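Local coordinates for protein paenibacillus xanthan lyase (Paenibacillus, PDB 6F2P) that cleaves the polysaccharide xanthan as a lyase, probably by the beta-elimination chemistry of polysaccharide lyase family 8, at residues 559-564 with 600-605. Numbering follows the deposited sequence.
Sequences IGYYFP and MTLWFD
Tyr561 and Phe563 of strand 559-563 meet Leu602 and Phe604 of strand 595-607 between two antiparallel sheets of the super-sandwich domain. CA of Tyr561 and CA of Leu602 lie 10.0 Å apart, a separation bridged by side chains, with no hydrogen bond between the segments. Backbone bonds from Gly560 to Leu620 of strand 613-621 and from Tyr561 to Ile548 of strand 545-550 hold the first strand within its own sheet. Tyr561 offers one face of its ring: CD1 of Leu602 sits 4.1 Å from the ring centroid, 8° off the normal, in a CH-pi contact. The nearest ring atom, Tyr561 CZ, is 4.2 Å from that methyl carbon. With CG of Tyr561 anti to its carbonyl carbon (chi1 -47°), the phenol reaches across the interface, where Tyr561 OH hydrogen-bonds Glu513 OE1 on strand 508-516; this bond gives a buried hydroxyl a partner and pins the far end of the ring. Two residues on, Phe563 turns its CD2-CE2 side to the outer end of the Phe604 ring. Phe563 CE2 comes 3.7 Å from Phe604 CZ, which lies near the plane of the Phe563 ring. The two planes stand at 87°, yet the rings meet rim to rim, their centroids 5.9 Å apart, and neither covers the other's face. Val569 and Tyr617 also touch Phe563, whereas Ala567 and Tyr615 pack on Phe604. Were Phe563 an alanine, a gap beside Phe604 CZ is likely to open, the Phe604 rim losing its partner in strand 559-563. All four touching residues are buried; the two segments meet through apolar packing and one CH-pi contact, to which the tyrosine-glutamate bond adds a polar tie between the sheets.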
loop_
_atom_site.group_PDB
_atom_site.type_symbol
_atom_site.label_atom_id
_atom_site.label_comp_id
_atom_site.label_asym_id
_atom_site.label_seq_id
_atom_site.Cartn_x
_atom_site.Cartn_y
_atom_site.Cartn_z
ATOM N N ILE A 559 -16.757 20.430 13.593
ATOM C CA ILE A 559 -16.498 18.990 13.605
ATOM C C ILE A 559 -17.387 18.270 14.626
ATOM O O ILE A 559 -17.516 18.705 15.773
ATOM C CB ILE A 559 -15.018 18.656 13.874
ATOM C CG1 ILE A 559 -14.106 19.528 13.001
ATOM C CG2 ILE A 559 -14.756 17.165 13.641
ATOM C CD1 ILE A 559 -12.636 19.352 13.290
ATOM N N GLY A 560 -18.023 17.183 14.195
ATOM C CA GLY A 560 -18.850 16.380 15.073
ATOM C C GLY A 560 -18.122 15.109 15.461
ATOM O O GLY A 560 -17.259 14.643 14.722
ATOM N N TYR A 561 -18.446 14.556 16.627
ATOM C CA TYR A 561 -17.856 13.297 17.065
ATOM C C TYR A 561 -18.946 12.439 17.695
ATOM O O TYR A 561 -19.566 12.829 18.676
ATOM C CB TYR A 561 -16.736 13.521 18.081
ATOM C CG TYR A 561 -15.745 14.595 17.701
ATOM C CD1 TYR A 561 -16.085 15.943 17.791
ATOM C CD2 TYR A 561 -14.461 14.268 17.281
ATOM C CE1 TYR A 561 -15.192 16.933 17.451
ATOM C CE2 TYR A 561 -13.551 15.260 16.940
ATOM C CZ TYR A 561 -13.933 16.591 17.027
ATOM O OH TYR A 561 -13.072 17.600 16.694
ATOM N N TYR A 562 -19.184 11.268 17.128
ATOM C CA TYR A 562 -20.185 10.380 17.674
ATOM C C TYR A 562 -19.466 9.196 18.300
ATOM O O TYR A 562 -18.510 8.673 17.732
ATOM C CB TYR A 562 -21.177 9.972 16.578
ATOM C CG TYR A 562 -21.947 8.698 16.839
ATOM C CD1 TYR A 562 -22.724 8.547 17.980
ATOM C CD2 TYR A 562 -21.909 7.652 15.928
ATOM C CE1 TYR A 562 -23.415 7.380 18.219
ATOM C CE2 TYR A 562 -22.600 6.484 16.152
ATOM C CZ TYR A 562 -23.351 6.348 17.297
ATOM O OH TYR A 562 -24.041 5.171 17.513
ATOM N N PHE A 563 -19.898 8.804 19.494
ATOM C CA PHE A 563 -19.253 7.705 20.201
ATOM C C PHE A 563 -20.204 6.534 20.421
ATOM O O PHE A 563 -20.955 6.507 21.390
ATOM C CB PHE A 563 -18.635 8.203 21.511
ATOM C CG PHE A 563 -17.643 9.311 21.307
ATOM C CD1 PHE A 563 -18.058 10.635 21.246
ATOM C CD2 PHE A 563 -16.300 9.030 21.121
ATOM C CE1 PHE A 563 -17.143 11.662 21.030
ATOM C CE2 PHE A 563 -15.389 10.049 20.908
ATOM C CZ PHE A 563 -15.815 11.366 20.863
ATOM N N PRO A 564 -20.169 5.560 19.504
ATOM C CA PRO A 564 -21.052 4.386 19.544
ATOM C C PRO A 564 -20.965 3.657 20.883
ATOM O O PRO A 564 -19.883 3.204 21.299
ATOM C CB PRO A 564 -20.511 3.503 18.422
ATOM C CG PRO A 564 -19.850 4.465 17.481
ATOM C CD PRO A 564 -19.281 5.555 18.327
ATOM N N MET A 600 -8.044 22.408 21.443
ATOM C CA MET A 600 -9.037 21.525 22.043
ATOM C C MET A 600 -8.607 20.086 21.831
ATOM O O MET A 600 -8.555 19.606 20.701
ATOM C CB MET A 600 -10.411 21.731 21.407
ATOM C CG MET A 600 -11.432 20.682 21.839
ATOM S SD MET A 600 -11.698 20.689 23.633
ATOM C CE MET A 600 -12.464 22.299 23.820
ATOM N N THR A 601 -8.302 19.396 22.918
ATOM C CA THR A 601 -7.807 18.030 22.846
ATOM C C THR A 601 -8.817 17.043 23.433
ATOM O O THR A 601 -9.238 17.190 24.584
ATOM C CB THR A 601 -6.490 17.915 23.614
ATOM O OG1 THR A 601 -5.647 19.009 23.255
ATOM C CG2 THR A 601 -5.782 16.617 23.283
ATOM N N LEU A 602 -9.213 16.049 22.640
ATOM C CA LEU A 602 -10.129 15.006 23.101
ATOM C C LEU A 602 -9.440 13.651 22.963
ATOM O O LEU A 602 -8.820 13.382 21.935
ATOM C CB LEU A 602 -11.413 15.023 22.271
ATOM C CG LEU A 602 -12.145 16.363 22.113
ATOM C CD1 LEU A 602 -13.305 16.237 21.145
ATOM C CD2 LEU A 602 -12.639 16.885 23.447
ATOM N N TRP A 603 -9.533 12.799 23.985
ATOM C CA TRP A 603 -8.905 11.481 23.890
ATOM C C TRP A 603 -9.486 10.381 24.790
ATOM O O TRP A 603 -10.315 10.635 25.658
ATOM C CB TRP A 603 -7.390 11.586 24.085
ATOM C CG TRP A 603 -6.925 11.850 25.498
ATOM C CD1 TRP A 603 -6.380 10.945 26.362
ATOM C CD2 TRP A 603 -6.932 13.108 26.191
ATOM N NE1 TRP A 603 -6.059 11.556 27.551
ATOM C CE2 TRP A 603 -6.388 12.883 27.470
ATOM C CE3 TRP A 603 -7.347 14.403 25.854
ATOM C CZ2 TRP A 603 -6.251 13.903 28.413
ATOM C CZ3 TRP A 603 -7.216 15.412 26.796
ATOM C CH2 TRP A 603 -6.668 15.155 28.057
ATOM N N PHE A 604 -9.052 9.149 24.540
ATOM C CA PHE A 604 -9.415 8.005 25.359
ATOM C C PHE A 604 -8.239 7.607 26.228
ATOM O O PHE A 604 -7.079 7.665 25.795
ATOM C CB PHE A 604 -9.773 6.793 24.494
ATOM C CG PHE A 604 -10.924 7.017 23.553
ATOM C CD1 PHE A 604 -12.189 7.310 24.034
ATOM C CD2 PHE A 604 -10.750 6.886 22.183
ATOM C CE1 PHE A 604 -13.252 7.498 23.164
ATOM C CE2 PHE A 604 -11.816 7.065 21.305
ATOM C CZ PHE A 604 -13.064 7.375 21.797
ATOM N N ASP A 605 -8.534 7.172 27.446
ATOM C CA ASP A 605 -7.507 6.635 28.318
ATOM C C ASP A 605 -7.793 5.170 28.562
ATOM O O ASP A 605 -8.732 4.832 29.276
ATOM C CB ASP A 605 -7.475 7.401 29.643
ATOM C CG ASP A 605 -6.309 6.985 30.543
ATOM O OD1 ASP A 605 -5.795 5.837 30.434
ATOM O OD2 ASP A 605 -5.907 7.821 31.378
#